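Local structure of glycerol-3-phosphate dehydrogenase [NAD(+)] (Dunaliella salina, 6IUY) at residues 264-269 against 411-416; 473-478 against 532-537; 526-531 against 555-560. The protein probably reduces dihydroxyacetone phosphate to sn-glycerol 3-phosphate with NADH, and its di-domain structure, with a haloacid dehalogenase-like half, enables direct conversion to glycerol. All blocks are in the same frame, centred on the assembly; numbering follows the deposited sequence.

Contact 1: residues 264-269 against 411-416. With NAD (nicotinamide-adenine-dinucleotide), chain C.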
# COMPACT_ATOMS: atom_id res chain seq x y z
N SER A 264 6.41 25.18 17.65
CA SER A 264 7.78 25.01 18.12
C SER A 264 7.95 23.76 18.98
O SER A 264 8.82 23.70 19.86
CB SER A 264 8.22 26.25 18.92
OG SER A 264 7.35 26.49 20.01
N GLY A 265 7.16 22.73 18.71
CA GLY A 265 7.28 21.51 19.49
C GLY A 265 8.39 20.64 18.96
O GLY A 265 9.26 21.09 18.21
N ALA A 266 8.34 19.37 19.35
CA ALA A 266 9.38 18.43 19.00
C ALA A 266 9.57 18.35 17.49
O ALA A 266 10.68 18.49 17.00
CB ALA A 266 9.05 17.03 19.58
N TRP A 267 8.49 18.13 16.76
CA TRP A 267 8.53 17.96 15.30
C TRP A 267 8.66 19.32 14.61
O TRP A 267 9.37 19.47 13.61
CB TRP A 267 7.26 17.21 14.84
CG TRP A 267 7.15 16.95 13.33
CD1 TRP A 267 6.05 17.17 12.54
CD2 TRP A 267 8.15 16.41 12.46
NE1 TRP A 267 6.30 16.79 11.24
CE2 TRP A 267 7.58 16.32 11.17
CE3 TRP A 267 9.47 15.98 12.64
CZ2 TRP A 267 8.30 15.85 10.06
CZ3 TRP A 267 10.17 15.49 11.55
CH2 TRP A 267 9.58 15.43 10.28
N ALA A 268 7.99 20.32 15.16
CA ALA A 268 8.16 21.68 14.62
C ALA A 268 9.63 22.05 14.62
O ALA A 268 10.16 22.46 13.59
CB ALA A 268 7.34 22.67 15.41
N CYS A 269 10.33 21.85 15.75
CA CYS A 269 11.75 22.20 15.82
C CYS A 269 12.65 21.33 14.94
O CYS A 269 13.66 21.84 14.42
CB CYS A 269 12.27 22.14 17.26
SG CYS A 269 11.58 23.41 18.37
N ASN A 411 7.71 9.76 10.56
CA ASN A 411 8.64 10.79 10.99
C ASN A 411 8.80 11.04 12.48
O ASN A 411 8.76 12.21 12.89
CB ASN A 411 8.26 12.15 10.38
CG ASN A 411 8.21 12.15 8.86
OD1 ASN A 411 9.04 11.54 8.18
ND2 ASN A 411 7.24 12.89 8.32
N ILE A 412 9.00 10.02 13.30
CA ILE A 412 9.32 10.27 14.72
C ILE A 412 10.45 11.33 14.86
O ILE A 412 11.56 11.11 14.41
CB ILE A 412 9.77 8.99 15.44
CG1 ILE A 412 8.72 7.88 15.29
CG2 ILE A 412 10.12 9.29 16.91
CD1 ILE A 412 7.31 8.34 15.43
N ALA A 413 10.16 12.46 15.49
CA ALA A 413 11.02 13.65 15.42
C ALA A 413 12.44 13.46 15.91
O ALA A 413 13.41 13.83 15.22
CB ALA A 413 10.39 14.79 16.21
N GLY A 414 12.59 12.90 17.11
CA GLY A 414 13.88 12.84 17.78
C GLY A 414 14.97 12.25 16.91
O GLY A 414 16.10 12.73 16.91
N ASP A 415 14.61 11.21 16.16
CA ASP A 415 15.55 10.52 15.28
C ASP A 415 15.94 11.30 14.02
O ASP A 415 17.08 11.27 13.57
CB ASP A 415 14.95 9.18 14.90
CG ASP A 415 14.77 8.28 16.10
OD1 ASP A 415 15.73 8.16 16.89
OD2 ASP A 415 13.66 7.72 16.26
N ILE A 416 14.97 11.97 13.43
CA ILE A 416 15.24 12.85 12.30
C ILE A 416 16.07 14.05 12.75
O ILE A 416 16.94 14.52 12.03
CB ILE A 416 13.93 13.30 11.66
CG1 ILE A 416 13.20 12.06 11.13
CG2 ILE A 416 14.16 14.33 10.58
CD1 ILE A 416 11.71 12.30 10.83
PA NAD C . 4.53 18.73 20.69
O1A NAD C . 5.97 18.66 20.99
O2A NAD C . 3.81 17.40 20.79
O5B NAD C . 3.78 19.74 21.72
C5B NAD C . 4.52 20.79 22.37
C4B NAD C . 4.01 22.17 21.89
O4B NAD C . 2.79 22.36 22.31
C3B NAD C . 4.83 23.28 22.55
O3B NAD C . 5.73 23.84 21.71
C2B NAD C . 3.78 24.32 22.98
O2B NAD C . 4.27 25.68 22.57
C1B NAD C . 2.71 23.96 22.36
N9A NAD C . 1.59 24.39 23.08
C8A NAD C . 1.22 24.08 24.34
N7A NAD C . 0.06 24.73 24.60
C5A NAD C . -0.27 25.47 23.51
C6A NAD C . -1.32 26.33 23.24
N6A NAD C . -2.38 26.67 24.12
N1A NAD C . -1.42 26.93 22.04
C2A NAD C . -0.46 26.69 21.10
N3A NAD C . 0.58 25.86 21.36
C4A NAD C . 0.67 25.25 22.57
O3 NAD C . 4.37 19.32 19.21
PN NAD C . 4.96 18.70 17.85
O1N NAD C . 5.90 17.54 18.14
O2N NAD C . 5.70 19.76 17.06
O5D NAD C . 3.74 18.11 17.04
C5D NAD C . 2.77 18.96 16.45
C4D NAD C . 2.16 18.20 15.27
O4D NAD C . 3.09 17.52 14.63
C3D NAD C . 1.18 17.17 15.81
O3D NAD C . 0.04 17.25 15.10
C2D NAD C . 1.87 15.80 15.59
O2D NAD C . 0.80 14.78 15.47
C1D NAD C . 2.57 15.98 14.50
N1N NAD C . 3.74 15.13 14.36
C2N NAD C . 4.59 14.87 15.41
C3N NAD C . 5.70 14.04 15.22
C7N NAD C . 6.62 13.75 16.42
O7N NAD C . 7.42 12.83 16.38
N7N NAD C . 6.52 14.59 17.59
C4N NAD C . 5.97 13.49 13.98
C5N NAD C . 5.13 13.78 12.92
C6N NAD C . 4.03 14.61 13.12
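The indole of Trp267 carries both Asn411 and the nicotinamide of NAD on one face. Above the five-membered ring and its rim lies the nicotinamide, with NAD C5N 3.5 Å from the indole plane, and Trp267 CD1 comes to 3.3 Å from NAD C6N. Further along the same face, Asn411 CB makes a CH-pi contact 3.9 Å from the centroid of the six-membered ring, 28° off the normal. Ile416 reaches the far end of the indole obliquely, its CD1 3.6 Å from Trp267 CZ3, and Ala413 CB also approaches obliquely beside CE3. With CG anti to the backbone N (chi1 -180°), the indole swings away from the diphosphate and under the nicotinamide. The backbone of the same turn holds that diphosphate: Ala266 N donates to NAD O1A in a nearly straight bond (3.0 Å, 173°), while Trp267 N reaches O1N and Ala268 N reaches O2N. At the nicotinamide end, Ala413 N at the start of its short helix binds the carboxamide oxygen O7N at 2.9 Å, which should help fix the rotation of the amide. This is the dinucleotide-binding turn of a Rossmann fold, consistent with a GxGxxA pattern that includes Gly265 and Ala268. Cys350, Leu378 and Phe446 of strand 446-451 also pack on Trp267. Helix 266-282 follows strand 257-262, and helix 413-416 links strands 404-408 and 422-427 of the same mixed sheet; at its start, Ile412 N is hydrogen-bonded to Asn482 of the second subunit.

Contact 2: residues 473-478 against 532-537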
# COMPACT_ATOMS: atom_id res chain seq x y z
N ILE A 473 -2.56 -0.32 23.14
CA ILE A 473 -3.44 -1.05 24.06
C ILE A 473 -3.09 -2.54 23.94
O ILE A 473 -2.96 -3.23 24.95
CB ILE A 473 -4.92 -0.83 23.75
CG1 ILE A 473 -5.32 0.62 24.05
CG2 ILE A 473 -5.77 -1.76 24.59
CD1 ILE A 473 -6.70 0.97 23.53
N GLY A 474 -2.88 -3.01 22.71
CA GLY A 474 -2.37 -4.35 22.48
C GLY A 474 -1.11 -4.65 23.26
O GLY A 474 -1.04 -5.65 23.98
N ASP A 475 -0.12 -3.77 23.13
CA ASP A 475 1.15 -3.92 23.83
C ASP A 475 0.96 -4.00 25.33
O ASP A 475 1.64 -4.76 26.02
CB ASP A 475 2.09 -2.76 23.51
CG ASP A 475 2.73 -2.85 22.12
OD1 ASP A 475 2.67 -3.93 21.50
OD2 ASP A 475 3.30 -1.84 21.65
N GLY A 476 0.05 -3.17 25.85
CA GLY A 476 -0.20 -3.12 27.28
C GLY A 476 -0.81 -4.43 27.76
O GLY A 476 -0.52 -4.88 28.85
N LEU A 477 -1.63 -5.04 26.91
CA LEU A 477 -2.21 -6.34 27.19
C LEU A 477 -1.22 -7.49 27.17
O LEU A 477 -1.46 -8.51 27.80
CB LEU A 477 -3.29 -6.65 26.17
CG LEU A 477 -4.57 -5.87 26.33
CD1 LEU A 477 -5.57 -6.38 25.33
CD2 LEU A 477 -5.03 -6.07 27.75
N GLY A 478 -0.12 -7.36 26.43
CA GLY A 478 0.80 -8.46 26.29
C GLY A 478 0.69 -9.26 24.99
O GLY A 478 1.48 -10.17 24.79
N VAL A 532 2.07 5.83 25.42
CA VAL A 532 1.13 6.19 26.46
C VAL A 532 -0.03 5.21 26.60
O VAL A 532 -0.54 4.99 27.70
CB VAL A 532 0.52 7.59 26.22
CG1 VAL A 532 -0.52 7.89 27.28
CG2 VAL A 532 1.63 8.63 26.21
N ALA A 533 -0.49 4.69 25.47
CA ALA A 533 -1.61 3.78 25.46
C ALA A 533 -1.20 2.46 26.10
O ALA A 533 -1.98 1.85 26.81
CB ALA A 533 -2.14 3.58 24.05
N GLU A 534 0.04 2.04 25.88
CA GLU A 534 0.58 0.87 26.56
C GLU A 534 0.48 1.05 28.08
O GLU A 534 -0.07 0.18 28.77
CB GLU A 534 2.04 0.63 26.16
CG GLU A 534 2.77 -0.44 27.02
CD GLU A 534 4.16 -0.77 26.46
OE1 GLU A 534 5.05 0.11 26.48
OE2 GLU A 534 4.37 -1.90 25.99
N ALA A 535 1.00 2.16 28.59
CA ALA A 535 0.94 2.44 30.03
C ALA A 535 -0.50 2.51 30.54
O ALA A 535 -0.82 1.98 31.60
CB ALA A 535 1.68 3.72 30.35
N TRP A 536 -1.39 3.14 29.79
CA TRP A 536 -2.79 3.20 30.20
C TRP A 536 -3.39 1.81 30.37
O TRP A 536 -4.09 1.53 31.34
CB TRP A 536 -3.60 3.96 29.17
CG TRP A 536 -5.07 4.14 29.45
CD1 TRP A 536 -5.65 5.18 30.12
CD2 TRP A 536 -6.14 3.30 29.01
NE1 TRP A 536 -7.02 5.02 30.14
CE2 TRP A 536 -7.35 3.88 29.46
CE3 TRP A 536 -6.21 2.11 28.27
CZ2 TRP A 536 -8.59 3.31 29.21
CZ3 TRP A 536 -7.44 1.55 28.03
CH2 TRP A 536 -8.61 2.15 28.50
N ALA A 537 -3.14 0.94 29.39
CA ALA A 537 -3.75 -0.38 29.37
C ALA A 537 -3.15 -1.25 30.47
O ALA A 537 -3.86 -2.01 31.10
CB ALA A 537 -3.59 -1.03 27.98
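Ile473 straddles two alanines of the facing helix, one branch for each. With chi1 at -68°, its CG2 is anti to the backbone N and lies 4.1 Å from Ala537 CB, while CG1, beside the backbone N, lies 4.3 Å from Ala533 CB. The small methyls let segments 473-477 and 532-537 cross at -45° with their axes only 6.9 Å apart. Gly476 sits at the nearest point, its CA 3.6 Å from the carbonyl oxygen of Glu534; a CB here would run into that oxygen and into Ala537 CB. Glu534 sends its chain out along the neighbouring helix, CG anti to the backbone N (chi1 170°) and the next bond extended as well, which lays CG beside the Gly476 backbone and carries OE2 to 3.5 Å from Asp475 CB. Behind Ile473 stands Ile593 of helix 585-594, and Trp536 stacks on Phe549 beyond the contact, all within the helical C-terminal part of the dehydrogenase. The two acids stand close, Asp475 OD2 4.5 Å from Glu534 OE2, but Arg530 answers both, its NH1 forming a salt bridge with Asp475 OD2 and its NH2 one with Glu534 OE1. Lys484 adds a second partner to Asp475 OD2. Shortening Glu534 to an alanine would probably leave Arg530 NH2 without this carboxylate, the guanidinium keeping its NH1 bridge to Asp475, and would strip CG from beside Gly476. The proximity of like charges is likely to be offset by these cations, and both carboxylates are probably ionised.

Contact 3: residues 526-531 against 555-560. With 13P (1,3-dihydroxyacetonephosphate), chain D; NAD (nicotinamide-adenine-dinucleotide), chain C.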
# COMPACT_ATOMS: atom_id res chain seq x y z
N GLY A 526 6.89 2.85 17.54
CA GLY A 526 7.84 3.77 18.16
C GLY A 526 7.31 5.14 18.54
O GLY A 526 8.10 6.03 18.80
N GLY A 527 6.00 5.34 18.56
CA GLY A 527 5.48 6.69 18.74
C GLY A 527 4.96 6.97 20.14
O GLY A 527 4.97 6.09 21.02
N ARG A 528 4.50 8.19 20.35
CA ARG A 528 4.10 8.61 21.69
C ARG A 528 2.75 8.05 22.03
O ARG A 528 2.47 7.78 23.20
CB ARG A 528 4.10 10.14 21.80
CG ARG A 528 5.47 10.75 21.53
CD ARG A 528 5.39 12.26 21.29
NE ARG A 528 4.50 12.62 20.18
CZ ARG A 528 4.26 13.88 19.80
NH1 ARG A 528 4.84 14.89 20.43
NH2 ARG A 528 3.43 14.13 18.81
N ASN A 529 1.89 7.90 21.02
CA ASN A 529 0.54 7.37 21.21
C ASN A 529 0.56 5.92 21.67
O ASN A 529 -0.21 5.54 22.56
CB ASN A 529 -0.27 7.48 19.92
CG ASN A 529 -0.71 8.90 19.63
OD1 ASN A 529 -1.50 9.50 20.38
ND2 ASN A 529 -0.21 9.46 18.52
N ARG A 530 1.41 5.13 21.03
CA ARG A 530 1.64 3.72 21.42
C ARG A 530 2.17 3.67 22.83
O ARG A 530 1.77 2.82 23.62
CB ARG A 530 2.64 3.03 20.48
CG ARG A 530 2.94 1.57 20.81
CD ARG A 530 4.39 1.21 20.58
NE ARG A 530 5.20 1.59 21.74
CZ ARG A 530 5.12 1.00 22.93
NH1 ARG A 530 4.23 0.01 23.12
NH2 ARG A 530 5.89 1.40 23.92
N ARG A 531 3.09 4.58 23.13
CA ARG A 531 3.81 4.51 24.40
C ARG A 531 2.89 4.79 25.57
O ARG A 531 2.92 4.08 26.59
CB ARG A 531 4.98 5.48 24.41
CG ARG A 531 5.82 5.39 25.68
CD ARG A 531 6.87 6.50 25.73
NE ARG A 531 7.15 6.84 27.12
CZ ARG A 531 7.30 8.08 27.57
NH1 ARG A 531 7.20 9.10 26.73
NH2 ARG A 531 7.55 8.29 28.85
N GLU A 555 2.11 13.29 32.81
CA GLU A 555 3.13 12.53 33.53
C GLU A 555 4.26 12.01 32.63
O GLU A 555 5.40 11.91 33.08
CB GLU A 555 2.44 11.36 34.26
CG GLU A 555 3.33 10.40 35.06
CD GLU A 555 2.52 9.20 35.61
OE1 GLU A 555 1.29 9.33 35.78
OE2 GLU A 555 3.11 8.11 35.82
N MET A 556 3.94 11.66 31.38
CA MET A 556 4.92 10.96 30.52
C MET A 556 5.56 11.79 29.39
O MET A 556 6.69 11.52 28.99
CB MET A 556 4.25 9.73 29.89
CG MET A 556 3.78 8.65 30.90
SD MET A 556 2.79 7.37 30.14
CE MET A 556 4.04 6.65 29.06
N LEU A 557 4.84 12.76 28.84
CA LEU A 557 5.30 13.37 27.59
C LEU A 557 5.97 14.75 27.74
O LEU A 557 6.35 15.38 26.75
CB LEU A 557 4.14 13.46 26.60
CG LEU A 557 3.41 12.14 26.26
CD1 LEU A 557 2.35 12.38 25.21
CD2 LEU A 557 4.38 11.10 25.78
N ASN A 558 6.14 15.22 28.97
CA ASN A 558 6.99 16.37 29.22
C ASN A 558 6.60 17.59 28.41
O ASN A 558 7.46 18.20 27.75
CB ASN A 558 8.43 16.00 28.90
CG ASN A 558 9.00 14.95 29.84
OD1 ASN A 558 9.42 15.26 30.96
ND2 ASN A 558 9.04 13.69 29.38
N GLY A 559 5.32 17.92 28.41
CA GLY A 559 4.84 19.08 27.67
C GLY A 559 4.31 18.78 26.28
O GLY A 559 3.46 19.52 25.78
N GLN A 560 4.79 17.70 25.65
CA GLN A 560 4.35 17.35 24.30
C GLN A 560 2.91 16.85 24.33
O GLN A 560 2.40 16.49 25.40
CB GLN A 560 5.27 16.31 23.65
CG GLN A 560 6.74 16.75 23.59
CD GLN A 560 7.66 15.70 23.01
OE1 GLN A 560 7.24 14.84 22.21
NE2 GLN A 560 8.92 15.74 23.41
P 13P D . 3.15 9.97 17.91
O1P 13P D . 3.15 9.48 16.48
O2P 13P D . 4.59 10.04 18.34
O3P 13P D . 2.38 8.97 18.73
O1 13P D . 2.49 11.40 18.17
C1 13P D . 1.76 12.09 17.18
C2 13P D . 2.62 12.07 15.96
O2 13P D . 3.82 12.08 16.07
C3 13P D . 2.00 12.04 14.59
O3 13P D . 2.77 11.18 13.77
PA NAD C . 4.53 18.73 20.69
O1A NAD C . 5.97 18.66 20.99
O2A NAD C . 3.81 17.40 20.79
O5B NAD C . 3.78 19.74 21.72
C5B NAD C . 4.52 20.79 22.37
C4B NAD C . 4.01 22.17 21.89
O4B NAD C . 2.79 22.36 22.31
C3B NAD C . 4.83 23.28 22.55
O3B NAD C . 5.73 23.84 21.71
C2B NAD C . 3.78 24.32 22.98
O2B NAD C . 4.27 25.68 22.57
C1B NAD C . 2.71 23.96 22.36
N9A NAD C . 1.59 24.39 23.08
C8A NAD C . 1.22 24.08 24.34
N7A NAD C . 0.06 24.73 24.60
C5A NAD C . -0.27 25.47 23.51
C6A NAD C . -1.32 26.33 23.24
N6A NAD C . -2.38 26.67 24.12
N1A NAD C . -1.42 26.93 22.04
C2A NAD C . -0.46 26.69 21.10
N3A NAD C . 0.58 25.86 21.36
C4A NAD C . 0.67 25.25 22.57
O3 NAD C . 4.37 19.32 19.21
PN NAD C . 4.96 18.70 17.85
O1N NAD C . 5.90 17.54 18.14
O2N NAD C . 5.70 19.76 17.06
O5D NAD C . 3.74 18.11 17.04
C5D NAD C . 2.77 18.96 16.45
C4D NAD C . 2.16 18.20 15.27
O4D NAD C . 3.09 17.52 14.63
C3D NAD C . 1.18 17.17 15.81
O3D NAD C . 0.04 17.25 15.10
C2D NAD C . 1.87 15.80 15.59
O2D NAD C . 0.80 14.78 15.47
C1D NAD C . 2.57 15.98 14.50
N1N NAD C . 3.74 15.13 14.36
C2N NAD C . 4.59 14.87 15.41
C3N NAD C . 5.70 14.04 15.22
C7N NAD C . 6.62 13.75 16.42
O7N NAD C . 7.42 12.83 16.38
N7N NAD C . 6.52 14.59 17.59
C4N NAD C . 5.97 13.49 13.98
C5N NAD C . 5.13 13.78 12.92
C6N NAD C . 4.03 14.61 13.12
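Arg528 and Gln560 meet at the closely knit end of the contact, where Arg528 NH1 donates to Gln560 OE1 at 3.0 Å. The oxygen lies 13° out of the guanidinium plane, and the two side chains cross at about a right angle. A bend at chi3 (-57°) turns the guanidinium so that the same NH1 also binds NAD O2A at 2.7 Å, while Arg528 NE and NH2 both donate to 13P O1, and NE also to O2P. NAD N7N lies over the centre of one face. Beside this grip, the start of helix 528-541 holds the substrate phosphate through its backbone: Gly527 is the N-cap, Arg528 N reaches 13P O2P, and Asn529 N reaches O3P. Facing it, residues 557-560 form a type I' beta turn, with Asn558 and Gly559 at positive phi, and this turn presents Gln560. Leu557 CD2 bridges to the looser half, 4.1 Å from Arg528 CB and 3.6 Å from Arg531 NH1. There the solvent-exposed Arg531, stretched from CG to NE, covers Met556, whose CE lies over one guanidinium face. Arg531 NH1 and NH2 each make a weak hydrogen bond to Met556 O, at 3.4 and 3.3 Å.

Along the chain, contact 1 closes before the other two begin, and the segments of contacts 2 and 3 then alternate: 473-478, 526-531, 532-537, 555-560. Contact 1 belongs to the Rossmann-type nucleotide-binding part with its mixed sheet; contacts 2 and 3 lie in the helical C-terminal part and share helix 528-541. The centre of contact 3 is about 13 Å from each of the others, whereas the centres of contacts 1 and 2 are about 24 Å apart and the two do not touch. Contact 3 thus faces contact 1 from the C-terminal side: it shares NAD with it and packs Gln560 on Ala266, while its Leu557 packs on Val532 of contact 2. Cofactor and substrate are held where the two parts of the dehydrogenase meet.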